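Local coordinates for phosphosugar isomerase (Escherichia coli O6:H1, PDB 5UQI), which probably interconverts arabinose-5-phosphate and ribulose-5-phosphate as a sugar isomerase of the SIS family, and is captured here with arabinose-5-phosphate bound, at residues Y119-T124 with C135-E140; V46-V51 with I95-S100; K19-V24 with S158-V163; R59-T64 with V164-A169; G83-V88 with P111-M116. All coordinates share one frame; numbering follows the deposited sequence.

Contacts 1 and 2 belong to one parallel sheet: strands 93-97 and 120-124 are neighbours in it, and the two contacts, with centres 9 Å apart, are joined by probable hydrogen bonds between L96 N and I121 O (2.8 Å) and between F123 N and L96 O (2.9 Å). Contact 2 runs out into the loop that binds the phosphate of arabinose-5-phosphate. Contacts 3 and 4 share helix 156-175 on one side of the sheet, where L61 packs on F48 and I97, and V161 on F123 and I97. Contact 5 lies on the other side, against L96 and L120; its centre is about 30 Å from that of contact 3.

Contact 1 of 5, residues Y119-T124 with C135-E140; sequences YLISFT and CDLSVE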
# COMPACT_ATOMS: atom_id res chain seq x y z
N TYR A 119 1.77 -9.25 -13.18
CA TYR A 119 1.41 -9.82 -11.90
C TYR A 119 0.82 -8.73 -11.01
O TYR A 119 1.42 -7.63 -10.92
CB TYR A 119 2.68 -10.38 -11.26
CG TYR A 119 2.38 -11.30 -10.12
CD1 TYR A 119 2.14 -10.84 -8.85
CD2 TYR A 119 2.27 -12.68 -10.32
CE1 TYR A 119 1.83 -11.67 -7.79
CE2 TYR A 119 1.95 -13.50 -9.27
CZ TYR A 119 1.75 -13.02 -8.00
OH TYR A 119 1.44 -13.86 -6.92
N LEU A 120 -0.38 -8.98 -10.50
CA LEU A 120 -1.16 -7.98 -9.74
C LEU A 120 -1.23 -8.38 -8.29
O LEU A 120 -1.64 -9.47 -7.95
CB LEU A 120 -2.58 -7.80 -10.30
CG LEU A 120 -2.67 -7.55 -11.81
CD1 LEU A 120 -4.18 -7.46 -12.13
CD2 LEU A 120 -1.86 -6.30 -12.25
N ILE A 121 -0.92 -7.43 -7.39
CA ILE A 121 -1.02 -7.62 -5.96
C ILE A 121 -2.03 -6.60 -5.45
O ILE A 121 -2.00 -5.46 -5.91
CB ILE A 121 0.37 -7.29 -5.31
CG1 ILE A 121 1.38 -8.36 -5.80
CG2 ILE A 121 0.29 -7.28 -3.79
CD1 ILE A 121 2.80 -7.94 -5.46
N SER A 122 -2.91 -6.98 -4.54
CA SER A 122 -3.81 -6.02 -3.93
C SER A 122 -3.53 -5.88 -2.45
O SER A 122 -3.18 -6.84 -1.77
CB SER A 122 -5.31 -6.35 -4.13
OG SER A 122 -5.58 -7.67 -3.51
N PHE A 123 -3.66 -4.64 -1.93
CA PHE A 123 -3.71 -4.43 -0.50
C PHE A 123 -5.09 -3.92 -0.18
O PHE A 123 -5.45 -2.77 -0.57
CB PHE A 123 -2.71 -3.28 -0.11
CG PHE A 123 -1.22 -3.62 -0.13
CD1 PHE A 123 -0.68 -4.80 -0.64
CD2 PHE A 123 -0.29 -2.63 0.32
CE1 PHE A 123 0.68 -5.05 -0.62
CE2 PHE A 123 1.08 -2.87 0.29
CZ PHE A 123 1.58 -4.08 -0.14
N THR A 124 -5.94 -4.71 0.53
CA THR A 124 -7.33 -4.35 0.84
C THR A 124 -7.66 -4.90 2.21
O THR A 124 -6.88 -5.72 2.72
CB THR A 124 -8.37 -4.89 -0.18
OG1 THR A 124 -8.62 -6.30 0.06
CG2 THR A 124 -7.89 -4.71 -1.67
N CYS A 135 -6.95 -10.11 -8.28
CA CYS A 135 -5.52 -10.05 -8.31
C CYS A 135 -4.83 -11.40 -8.16
O CYS A 135 -5.45 -12.41 -7.75
CB CYS A 135 -4.99 -9.08 -7.22
SG CYS A 135 -5.33 -7.33 -7.68
N ASP A 136 -3.58 -11.48 -8.58
CA ASP A 136 -2.83 -12.72 -8.42
C ASP A 136 -2.46 -13.01 -6.97
O ASP A 136 -2.39 -14.18 -6.56
CB ASP A 136 -1.58 -12.70 -9.25
CG ASP A 136 -1.90 -12.51 -10.70
OD1 ASP A 136 -2.38 -13.51 -11.34
OD2 ASP A 136 -1.78 -11.44 -11.27
N LEU A 137 -2.13 -11.96 -6.20
CA LEU A 137 -1.84 -12.10 -4.79
C LEU A 137 -2.66 -11.04 -4.07
O LEU A 137 -2.45 -9.81 -4.25
CB LEU A 137 -0.33 -11.98 -4.50
CG LEU A 137 -0.01 -12.04 -3.00
CD1 LEU A 137 -0.32 -13.41 -2.39
CD2 LEU A 137 1.45 -11.70 -2.83
N SER A 138 -3.59 -11.51 -3.25
CA SER A 138 -4.32 -10.65 -2.30
C SER A 138 -3.65 -10.63 -0.95
O SER A 138 -3.46 -11.71 -0.29
CB SER A 138 -5.80 -11.14 -2.15
OG SER A 138 -6.41 -10.50 -1.02
N VAL A 139 -3.31 -9.41 -0.50
CA VAL A 139 -2.77 -9.23 0.81
C VAL A 139 -3.86 -8.57 1.62
O VAL A 139 -4.34 -7.44 1.28
CB VAL A 139 -1.53 -8.32 0.75
CG1 VAL A 139 -1.01 -8.06 2.15
CG2 VAL A 139 -0.45 -8.92 -0.12
N GLU A 140 -4.28 -9.19 2.71
CA GLU A 140 -5.40 -8.69 3.50
C GLU A 140 -4.79 -7.91 4.67
O GLU A 140 -3.92 -8.41 5.41
CB GLU A 140 -6.32 -9.84 3.95
CG GLU A 140 -7.55 -9.40 4.73
CD GLU A 140 -8.45 -10.60 5.06
OE1 GLU A 140 -8.11 -11.24 6.07
OE2 GLU A 140 -9.42 -10.97 4.33
O HOH W 1 -6.32 -7.80 -0.80
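The phenol ring of Y119 carries D136 CB over one face, a CH-pi contact 3.7 Å from the ring centroid, while L137 CB of the other segment and I121 CG1 of its own meet the ring near its plane, at the edge. The Y119 ring swings across to the 135-140 side because chi1 (-165°) sets CG opposite the backbone N. The D136 carboxylate, turned 28° from that ring, uses the anti lone pair of OD2 to take the N-H of L120 (2.9 Å), an almost straight bond. The ring of F123 leans against V139, which runs alongside it with CB 3.9 Å from F123 CD1. Beyond these groups the backbones pair in parallel: L137 N gives to L120 O, S122 N to L137 O at 2.9 Å, V139 N to S122 O, and T124 N to V139 O. On the face that bears S122, S138 and T124, one water binds all three hydroxyls and donates to V139 O (2.9 Å). S138 OG also bonds H127, and T124 OG1 bonds S126, so this polar cluster is tied to the loop after strand 120-124. Helix 130-134 packs on S122, T124 and S138, while helix 32-41 covers I121 and V139. Strand 120-124, helix 130-134 and edge strand 137-140 thus form a beta-alpha-beta crossover at one margin of the parallel sheet of the SIS domain.

Contact 2 of 5, residues V46-V51 with I95-S100; sequences VVFIGV and ILISNS. With A5P (arabinose-5-phosphate), chain B.
I95 CD1 reaches V46 CG1 (3.7 Å) and CE2 of the F48 ring, while I97 CD1 comes to the edge of that ring at CD2 (3.9 Å), near its plane. I95 lies alongside F48; on the other face of the sheet I49 CB meets L96 CD2 more distantly. The backbones are laced in parallel: I95 N gives to V47 O, I49 N to I95 O, and I97 N to I49 O (2.9 Å). These two strands sit next to each other inside the parallel sheet, in the alpha/beta arrangement of the SIS domain, and the loops beyond their C-terminal ends hold the sugar phosphate. There S98 OG donates to O3P of arabinose-5-phosphate (3.0 Å), N99 N to O1P (2.8 Å), and S100 grips O2P twice, through N (2.9 Å) and through OG. The S100 hydroxyl gets there from between its backbone N and carbonyl carbon (chi1 66°), which sets it beside the N-H that binds the same oxygen. A water accepts the N-H of V51 (3.0 Å) and lies close to I97 O and O3P, bridging the two strand ends beside the phosphate. Further out, G101 and T103 bond S98 OG and E102 N bonds S100 OG, while the rings of F48 and F65 meet edge-to-face (T-shaped). T103 OG1, S54 OG and K53 N also hydrogen-bond the ligand.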
# COMPACT_ATOMS: atom_id res chain seq x y z
N VAL A 46 8.22 -1.80 -9.37
CA VAL A 46 7.00 -2.01 -8.61
C VAL A 46 6.11 -0.78 -8.79
O VAL A 46 6.50 0.31 -8.40
CB VAL A 46 7.28 -2.30 -7.11
CG1 VAL A 46 6.00 -2.46 -6.31
CG2 VAL A 46 8.22 -3.53 -6.97
N VAL A 47 4.95 -0.98 -9.41
CA VAL A 47 4.09 0.20 -9.74
C VAL A 47 2.95 0.18 -8.78
O VAL A 47 2.18 -0.79 -8.71
CB VAL A 47 3.58 0.11 -11.17
CG1 VAL A 47 2.65 1.30 -11.46
CG2 VAL A 47 4.73 0.05 -12.15
N PHE A 48 2.84 1.26 -7.99
CA PHE A 48 1.74 1.36 -7.02
C PHE A 48 0.61 2.17 -7.64
O PHE A 48 0.86 3.22 -8.27
CB PHE A 48 2.19 2.12 -5.74
CG PHE A 48 3.02 1.31 -4.81
CD1 PHE A 48 4.40 1.22 -4.97
CD2 PHE A 48 2.38 0.68 -3.70
CE1 PHE A 48 5.18 0.44 -4.06
CE2 PHE A 48 3.16 -0.08 -2.79
CZ PHE A 48 4.54 -0.14 -2.95
N ILE A 49 -0.63 1.69 -7.44
CA ILE A 49 -1.79 2.40 -8.01
C ILE A 49 -2.80 2.57 -6.89
O ILE A 49 -3.12 1.63 -6.12
CB ILE A 49 -2.46 1.53 -9.16
CG1 ILE A 49 -1.45 1.34 -10.28
CG2 ILE A 49 -3.74 2.24 -9.63
CD1 ILE A 49 -2.04 0.56 -11.50
N GLY A 50 -3.37 3.79 -6.79
CA GLY A 50 -4.41 4.10 -5.77
C GLY A 50 -5.06 5.41 -6.16
O GLY A 50 -4.61 6.09 -7.09
N VAL A 51 -6.15 5.69 -5.44
CA VAL A 51 -6.80 7.02 -5.54
C VAL A 51 -7.18 7.47 -4.14
O VAL A 51 -7.12 6.67 -3.18
CB VAL A 51 -8.08 7.01 -6.43
CG1 VAL A 51 -7.75 6.58 -7.90
CG2 VAL A 51 -9.21 6.20 -5.80
N ILE A 95 1.04 -3.10 -7.58
CA ILE A 95 0.37 -3.23 -6.30
C ILE A 95 -0.77 -2.24 -6.33
O ILE A 95 -0.55 -1.02 -6.46
CB ILE A 95 1.29 -2.90 -5.10
CG1 ILE A 95 2.47 -3.91 -5.04
CG2 ILE A 95 0.52 -2.85 -3.82
CD1 ILE A 95 3.50 -3.65 -3.93
N LEU A 96 -2.00 -2.71 -6.22
CA LEU A 96 -3.15 -1.81 -6.20
C LEU A 96 -3.67 -1.70 -4.78
O LEU A 96 -3.94 -2.70 -4.10
CB LEU A 96 -4.29 -2.36 -7.07
CG LEU A 96 -3.86 -2.51 -8.54
CD1 LEU A 96 -3.57 -3.99 -8.92
CD2 LEU A 96 -4.87 -1.88 -9.49
N ILE A 97 -3.80 -0.47 -4.26
CA ILE A 97 -4.19 -0.23 -2.87
C ILE A 97 -5.57 0.34 -2.82
O ILE A 97 -5.85 1.37 -3.46
CB ILE A 97 -3.17 0.75 -2.16
CG1 ILE A 97 -1.78 0.15 -2.18
CG2 ILE A 97 -3.69 0.99 -0.72
CD1 ILE A 97 -0.76 1.06 -1.41
N SER A 98 -6.46 -0.36 -2.13
CA SER A 98 -7.82 0.14 -1.93
C SER A 98 -8.35 -0.47 -0.63
O SER A 98 -8.43 -1.69 -0.51
CB SER A 98 -8.73 -0.33 -3.09
OG SER A 98 -10.12 -0.08 -2.82
N ASN A 99 -8.69 0.37 0.34
CA ASN A 99 -9.09 -0.19 1.63
C ASN A 99 -10.34 -1.08 1.45
O ASN A 99 -10.36 -2.26 1.90
CB ASN A 99 -9.29 0.91 2.66
CG ASN A 99 -9.78 0.36 4.01
OD1 ASN A 99 -10.87 0.72 4.45
ND2 ASN A 99 -9.04 -0.57 4.61
N SER A 100 -11.36 -0.55 0.79
CA SER A 100 -12.56 -1.37 0.58
C SER A 100 -12.32 -2.48 -0.43
O SER A 100 -12.99 -3.54 -0.37
CB SER A 100 -13.69 -0.51 0.04
OG SER A 100 -13.42 0.01 -1.28
C1 A5P B . -11.88 8.77 0.81
O1 A5P B . -11.79 8.65 1.96
C2 A5P B . -10.66 8.55 0.03
O2 A5P B . -9.59 9.38 0.37
C3 A5P B . -10.44 7.11 0.20
O3 A5P B . -9.08 6.75 0.46
C4 A5P B . -10.93 6.82 -1.20
O4 A5P B . -12.35 6.91 -1.24
C5 A5P B . -10.49 5.48 -1.70
O5 A5P B . -11.07 4.50 -0.92
P A5P B . -10.36 3.08 -1.00
O1P A5P B . -9.08 3.09 -0.13
O2P A5P B . -11.50 2.12 -0.37
O3P A5P B . -9.98 2.85 -2.37
O HOH W 2 -7.49 3.44 -4.04

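Contact 3 of 5, residues K19-V24 with S158-V163; sequences KAVEEV and STVVLV
V160 reaches across to helix 3-25 through both of its branches. From its CB, pointed at the other helix, CG2 extends to A20, meeting the methyl CB at 3.7 Å and passing equally near the carbonyl oxygen of the same residue; it also passes V21 CG2 at 4.1 Å, the valines running antiparallel to one another. The other branch, CG1, ends against V24 CG2 at 3.3 Å, tighter than carbons usually sit, with the two valines crossing obliquely. The near-trans torsion of V160 (chi1 174°) puts CG1 anti to the backbone N and CG2 beside it, so that one methyl serves V24 and the other serves A20 and V21. V21, whose backbone is the nearest to V160 across the helices, splits its own methyls in the same manner. Its CG1 comes tip to tip with V163 CG1 at 4.2 Å, and its CG2 meets T159 CG2, the two side chains roughly perpendicular. The contact is a helix-helix packing in which short segments cross at -46°, their axes 9.2 Å apart: the long N-terminal helix 3-25 lies over the outer side of helix 156-175, which in turn lies on the sheet of the SIS domain. The surface between the helices is largely methyl groups; at its edge T159 turns its CG2 to V21 while its OG1 bonds E17, one turn earlier on helix 3-25. C156 extends the same row by touching A20, and V164 does so against V24. Loop residues border the seam: I141 lies on V160, L29 on V24 and K144 on A20.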
# COMPACT_ATOMS: atom_id res chain seq x y z
N LYS A 19 -4.04 1.47 18.07
CA LYS A 19 -4.72 0.17 18.23
C LYS A 19 -4.83 -0.57 16.90
O LYS A 19 -4.64 -1.79 16.83
CB LYS A 19 -6.09 0.32 18.85
CG LYS A 19 -6.01 0.61 20.35
CD LYS A 19 -7.44 0.69 20.91
CE LYS A 19 -8.10 -0.70 21.01
NZ LYS A 19 -9.58 -0.66 20.83
N ALA A 20 -5.15 0.18 15.86
CA ALA A 20 -5.31 -0.44 14.51
C ALA A 20 -3.98 -1.05 14.05
O ALA A 20 -3.96 -2.12 13.45
CB ALA A 20 -5.82 0.64 13.55
N VAL A 21 -2.88 -0.37 14.32
CA VAL A 21 -1.55 -0.91 13.97
C VAL A 21 -1.27 -2.19 14.77
O VAL A 21 -0.87 -3.21 14.21
CB VAL A 21 -0.46 0.14 14.16
CG1 VAL A 21 0.94 -0.44 13.95
CG2 VAL A 21 -0.73 1.30 13.18
N GLU A 22 -1.59 -2.14 16.06
CA GLU A 22 -1.37 -3.28 16.94
C GLU A 22 -2.13 -4.49 16.45
O GLU A 22 -1.56 -5.59 16.52
CB GLU A 22 -1.86 -2.97 18.37
CG GLU A 22 -0.98 -2.08 19.22
CD GLU A 22 -1.47 -1.96 20.68
OE1 GLU A 22 -2.62 -2.29 20.98
OE2 GLU A 22 -0.69 -1.48 21.55
N GLU A 23 -3.37 -4.31 15.99
CA GLU A 23 -4.28 -5.37 15.51
C GLU A 23 -3.56 -6.08 14.39
O GLU A 23 -3.56 -7.31 14.32
CB GLU A 23 -5.60 -4.83 14.97
CG GLU A 23 -6.44 -4.02 15.94
CD GLU A 23 -7.19 -4.85 16.97
OE1 GLU A 23 -7.38 -6.07 16.74
OE2 GLU A 23 -7.60 -4.25 17.99
N VAL A 24 -2.87 -5.31 13.54
CA VAL A 24 -2.18 -5.90 12.38
C VAL A 24 -0.88 -6.63 12.78
O VAL A 24 -0.63 -7.74 12.28
CB VAL A 24 -1.91 -4.85 11.24
CG1 VAL A 24 -1.07 -5.46 10.12
CG2 VAL A 24 -3.25 -4.33 10.71
N SER A 158 -5.38 4.24 6.44
CA SER A 158 -4.24 4.81 5.70
C SER A 158 -2.97 4.65 6.52
O SER A 158 -1.90 4.36 5.95
CB SER A 158 -4.56 6.30 5.33
OG SER A 158 -5.12 6.96 6.51
N THR A 159 -3.05 4.82 7.83
CA THR A 159 -1.87 4.66 8.65
C THR A 159 -1.45 3.20 8.70
O THR A 159 -0.28 2.96 8.60
CB THR A 159 -2.08 5.19 10.09
OG1 THR A 159 -2.21 6.63 9.97
CG2 THR A 159 -0.90 4.83 11.06
N VAL A 160 -2.40 2.24 8.82
CA VAL A 160 -1.97 0.85 8.87
C VAL A 160 -1.26 0.42 7.58
O VAL A 160 -0.24 -0.32 7.60
CB VAL A 160 -3.20 -0.05 9.12
CG1 VAL A 160 -2.77 -1.48 9.04
CG2 VAL A 160 -3.72 0.22 10.53
N VAL A 161 -1.83 0.79 6.42
CA VAL A 161 -1.23 0.44 5.15
C VAL A 161 0.18 1.09 5.03
O VAL A 161 1.11 0.44 4.51
CB VAL A 161 -2.13 0.88 3.97
CG1 VAL A 161 -1.43 0.50 2.68
CG2 VAL A 161 -3.39 0.07 4.06
N LEU A 162 0.33 2.31 5.54
CA LEU A 162 1.67 2.92 5.48
C LEU A 162 2.67 2.13 6.32
O LEU A 162 3.77 1.86 5.86
CB LEU A 162 1.60 4.38 6.02
CG LEU A 162 2.95 5.11 6.14
CD1 LEU A 162 3.63 5.26 4.79
CD2 LEU A 162 2.66 6.49 6.73
N VAL A 163 2.26 1.74 7.53
CA VAL A 163 3.20 0.99 8.38
C VAL A 163 3.55 -0.37 7.77
O VAL A 163 4.73 -0.75 7.71
CB VAL A 163 2.59 0.83 9.79
CG1 VAL A 163 3.46 -0.05 10.67
CG2 VAL A 163 2.48 2.20 10.45

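Contact 4 of 5, residues R59-T64 with V164-A169; sequences RKLAAT and VGDAVA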
# COMPACT_ATOMS: atom_id res chain seq x y z
N ARG A 59 1.68 6.75 -3.05
CA ARG A 59 2.79 7.66 -3.47
C ARG A 59 3.94 7.54 -2.43
O ARG A 59 5.11 7.48 -2.84
CB ARG A 59 2.37 9.15 -3.55
CG ARG A 59 1.61 9.53 -4.75
CD ARG A 59 1.27 11.05 -4.72
NE ARG A 59 -0.19 11.20 -4.51
CZ ARG A 59 -1.12 11.63 -5.38
NH1 ARG A 59 -0.79 11.99 -6.62
NH2 ARG A 59 -2.41 11.72 -4.99
N LYS A 60 3.61 7.58 -1.11
CA LYS A 60 4.65 7.46 -0.10
C LYS A 60 5.37 6.13 -0.23
O LYS A 60 6.62 6.12 -0.23
CB LYS A 60 3.99 7.57 1.29
CG LYS A 60 4.99 8.03 2.38
CD LYS A 60 5.99 6.92 2.81
CE LYS A 60 6.71 7.32 4.10
NZ LYS A 60 7.58 6.13 4.50
N LEU A 61 4.60 5.04 -0.39
CA LEU A 61 5.25 3.74 -0.44
C LEU A 61 6.12 3.57 -1.69
O LEU A 61 7.21 2.98 -1.61
CB LEU A 61 4.17 2.63 -0.40
CG LEU A 61 3.43 2.60 0.95
CD1 LEU A 61 2.42 1.43 0.88
CD2 LEU A 61 4.44 2.32 2.12
N ALA A 62 5.67 4.08 -2.85
CA ALA A 62 6.57 4.01 -4.05
C ALA A 62 7.87 4.73 -3.76
O ALA A 62 8.93 4.22 -4.14
CB ALA A 62 5.84 4.67 -5.26
N ALA A 63 7.79 5.90 -3.12
CA ALA A 63 9.00 6.67 -2.87
C ALA A 63 9.89 5.92 -1.86
O ALA A 63 11.10 5.87 -2.04
CB ALA A 63 8.62 8.08 -2.38
N THR A 64 9.27 5.32 -0.84
CA THR A 64 10.05 4.58 0.21
C THR A 64 10.69 3.32 -0.41
O THR A 64 11.86 3.03 -0.15
CB THR A 64 9.11 4.29 1.36
OG1 THR A 64 9.03 5.56 2.08
CG2 THR A 64 9.75 3.32 2.34
N VAL A 164 2.52 -1.06 7.26
CA VAL A 164 2.75 -2.35 6.60
C VAL A 164 3.71 -2.20 5.39
O VAL A 164 4.70 -2.92 5.24
CB VAL A 164 1.40 -2.96 6.15
CG1 VAL A 164 1.63 -4.05 5.12
CG2 VAL A 164 0.61 -3.46 7.37
N GLY A 165 3.40 -1.22 4.52
CA GLY A 165 4.22 -1.01 3.31
C GLY A 165 5.65 -0.60 3.65
O GLY A 165 6.59 -1.03 2.98
N ASP A 166 5.82 0.26 4.65
CA ASP A 166 7.16 0.67 5.08
C ASP A 166 7.96 -0.59 5.53
O ASP A 166 9.15 -0.72 5.16
CB ASP A 166 7.15 1.59 6.27
CG ASP A 166 6.88 3.06 5.96
OD1 ASP A 166 6.81 3.44 4.79
OD2 ASP A 166 6.77 3.82 7.01
N ALA A 167 7.28 -1.46 6.29
CA ALA A 167 7.97 -2.66 6.81
C ALA A 167 8.36 -3.59 5.66
O ALA A 167 9.45 -4.14 5.67
CB ALA A 167 7.08 -3.39 7.80
N VAL A 168 7.47 -3.77 4.67
CA VAL A 168 7.81 -4.53 3.48
C VAL A 168 9.01 -3.95 2.76
O VAL A 168 9.96 -4.64 2.39
CB VAL A 168 6.58 -4.68 2.57
CG1 VAL A 168 7.02 -5.33 1.26
CG2 VAL A 168 5.49 -5.48 3.32
N ALA A 169 9.00 -2.62 2.54
CA ALA A 169 10.11 -1.96 1.89
C ALA A 169 11.42 -2.21 2.66
O ALA A 169 12.43 -2.50 2.02
CB ALA A 169 9.82 -0.41 1.84
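L61 packs directly onto the backbone of the other helix: its CD2 methyl sits 3.5 Å from both G165 C and D166 N, and CD1 lies 3.9 Å from G165 CA. G165, having no side chain, lets the leucine methyls reach its backbone. Here a leucine side chain lies between one helix and the bare backbone of the other; one turn on, T64 CG2 meets A169 CB at 3.8 Å. Helices 52-67 and 156-175 run nearly parallel, 13° apart over these segments, lying side by side on one face of the parallel sheet as helices do in an alpha/beta sandwich; F65 continues the packing onto V168 and A169. Toward the outer margin the contact turns polar and more open. K60, bent at chi2 (-75°), brings its NZ over to D166, where it forms a salt bridge with OD1 at 2.8 Å, on the syn side of that oxygen and 25° out of the carboxylate plane. The two side chains cross at about a right angle. NZ also donates to OG1 of T64 (2.9 Å), so the ammonium group is held between a carboxylate of one helix and a hydroxyl of its own. D166 OD1 in turn has L61 CD2 at 3.7 Å and T64 CG2 nearby, an apolar lining on the inner side of the ion pair. The aliphatic part of K60 packs on L162, the residue that also touches L61.

Contact 5 of 5, residues G83-V88 with P111-M116; sequences GDLGMV and PSLKKM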
# COMPACT_ATOMS: atom_id res chain seq x y z
N GLY A 83 -4.58 6.87 -19.91
CA GLY A 83 -3.35 6.72 -20.69
C GLY A 83 -2.19 6.20 -19.88
O GLY A 83 -1.28 5.66 -20.45
N ASP A 84 -2.20 6.47 -18.56
CA ASP A 84 -0.98 6.16 -17.78
C ASP A 84 -0.76 4.68 -17.59
O ASP A 84 0.32 4.28 -17.12
CB ASP A 84 -0.95 6.89 -16.39
CG ASP A 84 -0.72 8.40 -16.49
OD1 ASP A 84 -0.78 9.00 -17.57
OD2 ASP A 84 -0.48 9.02 -15.39
N LEU A 85 -1.75 3.83 -17.94
CA LEU A 85 -1.44 2.41 -18.01
C LEU A 85 -0.27 2.12 -18.96
O LEU A 85 0.43 1.12 -18.75
CB LEU A 85 -2.71 1.68 -18.52
CG LEU A 85 -3.68 1.40 -17.37
CD1 LEU A 85 -5.03 1.11 -18.05
CD2 LEU A 85 -3.25 0.19 -16.52
N GLY A 86 0.02 3.03 -19.91
CA GLY A 86 1.15 2.91 -20.78
C GLY A 86 2.49 3.04 -20.08
O GLY A 86 3.56 2.73 -20.65
N MET A 87 2.46 3.43 -18.79
CA MET A 87 3.72 3.47 -18.04
C MET A 87 4.16 2.10 -17.56
O MET A 87 5.34 1.95 -17.14
CB MET A 87 3.57 4.40 -16.82
CG MET A 87 3.23 5.81 -17.26
SD MET A 87 3.00 6.91 -15.82
CE MET A 87 2.84 8.48 -16.70
N VAL A 88 3.21 1.16 -17.54
CA VAL A 88 3.39 -0.20 -16.97
C VAL A 88 3.80 -1.11 -18.13
O VAL A 88 3.08 -1.19 -19.12
CB VAL A 88 2.06 -0.71 -16.34
CG1 VAL A 88 2.23 -2.15 -15.81
CG2 VAL A 88 1.60 0.25 -15.24
N PRO A 111 -9.59 -4.67 -16.32
CA PRO A 111 -9.59 -5.34 -17.65
C PRO A 111 -8.34 -5.11 -18.49
O PRO A 111 -7.77 -6.07 -19.03
CB PRO A 111 -10.85 -4.77 -18.30
CG PRO A 111 -11.76 -4.39 -17.18
CD PRO A 111 -10.78 -3.84 -16.13
N SER A 112 -7.84 -3.83 -18.52
CA SER A 112 -6.63 -3.61 -19.23
C SER A 112 -5.45 -4.32 -18.59
O SER A 112 -4.63 -4.86 -19.26
CB SER A 112 -6.31 -2.09 -19.36
OG SER A 112 -7.33 -1.43 -20.15
N LEU A 113 -5.34 -4.25 -17.25
CA LEU A 113 -4.19 -4.88 -16.63
C LEU A 113 -4.17 -6.43 -16.83
O LEU A 113 -3.10 -7.00 -16.95
CB LEU A 113 -4.17 -4.58 -15.12
CG LEU A 113 -3.63 -3.18 -14.79
CD1 LEU A 113 -3.92 -2.85 -13.30
CD2 LEU A 113 -2.14 -3.11 -15.16
N LYS A 114 -5.37 -7.02 -16.90
CA LYS A 114 -5.46 -8.45 -17.25
C LYS A 114 -4.95 -8.75 -18.68
O LYS A 114 -4.14 -9.68 -18.87
CB LYS A 114 -6.92 -8.93 -17.08
CG LYS A 114 -7.36 -9.04 -15.65
CD LYS A 114 -6.55 -10.12 -14.96
CE LYS A 114 -7.08 -10.27 -13.56
NZ LYS A 114 -6.43 -11.41 -12.88
N LYS A 115 -5.33 -7.92 -19.65
CA LYS A 115 -4.78 -8.01 -21.01
C LYS A 115 -3.30 -7.79 -21.09
O LYS A 115 -2.61 -8.43 -21.87
CB LYS A 115 -5.51 -7.13 -22.02
CG LYS A 115 -7.02 -7.39 -22.14
CD LYS A 115 -7.54 -6.57 -23.31
CE LYS A 115 -9.03 -6.25 -23.17
NZ LYS A 115 -9.84 -7.46 -23.45
N MET A 116 -2.77 -6.90 -20.25
CA MET A 116 -1.36 -6.57 -20.29
C MET A 116 -0.53 -7.66 -19.67
O MET A 116 0.64 -7.84 -20.05
CB MET A 116 -1.17 -5.23 -19.52
CG MET A 116 -1.74 -4.09 -20.34
SD MET A 116 -1.97 -2.59 -19.34
CE MET A 116 -0.24 -2.17 -18.94
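Helix 110-116 packs here against the turn that follows helix 77-84, on the side of the SIS-domain sheet where L96 and V94 lie. A Schellman motif with G83 as its C-prime residue ends the preceding helix, and a 3-10 segment at 85-87 then carries L85 toward the neighbouring helix. L85 fits its two methyls to different partners: CD1 touches S112 CB at 3.7 Å, and CD2 meets L113 CD2, also at 3.7 Å, with L113 CG close behind. M116 completes the contact from the next turn of the helix. Its chain is extended through chi2 and bends at chi3 (66°), which brings the CE methyl in beside the turn, 3.4 Å from L85 O and 3.5 Å from V88 O. The same methyl lies 3.8 Å from V88 CB, with the valine and methionine side chains at about a right angle, while SD stays 4.2 Å from L85 CD2. V88 N bonds back to L85 O at 3.0 Å, so that carbonyl already has a backbone partner where the methyl approaches it. Deeper in, V88 lies on V94 and L113 on L96, which seats both segments on strand 93-97. The contact is therefore carried by van der Waals packing of apolar side chains, with the M116 methyl set against the carbonyl oxygens of L85 and V88; no charged group takes part.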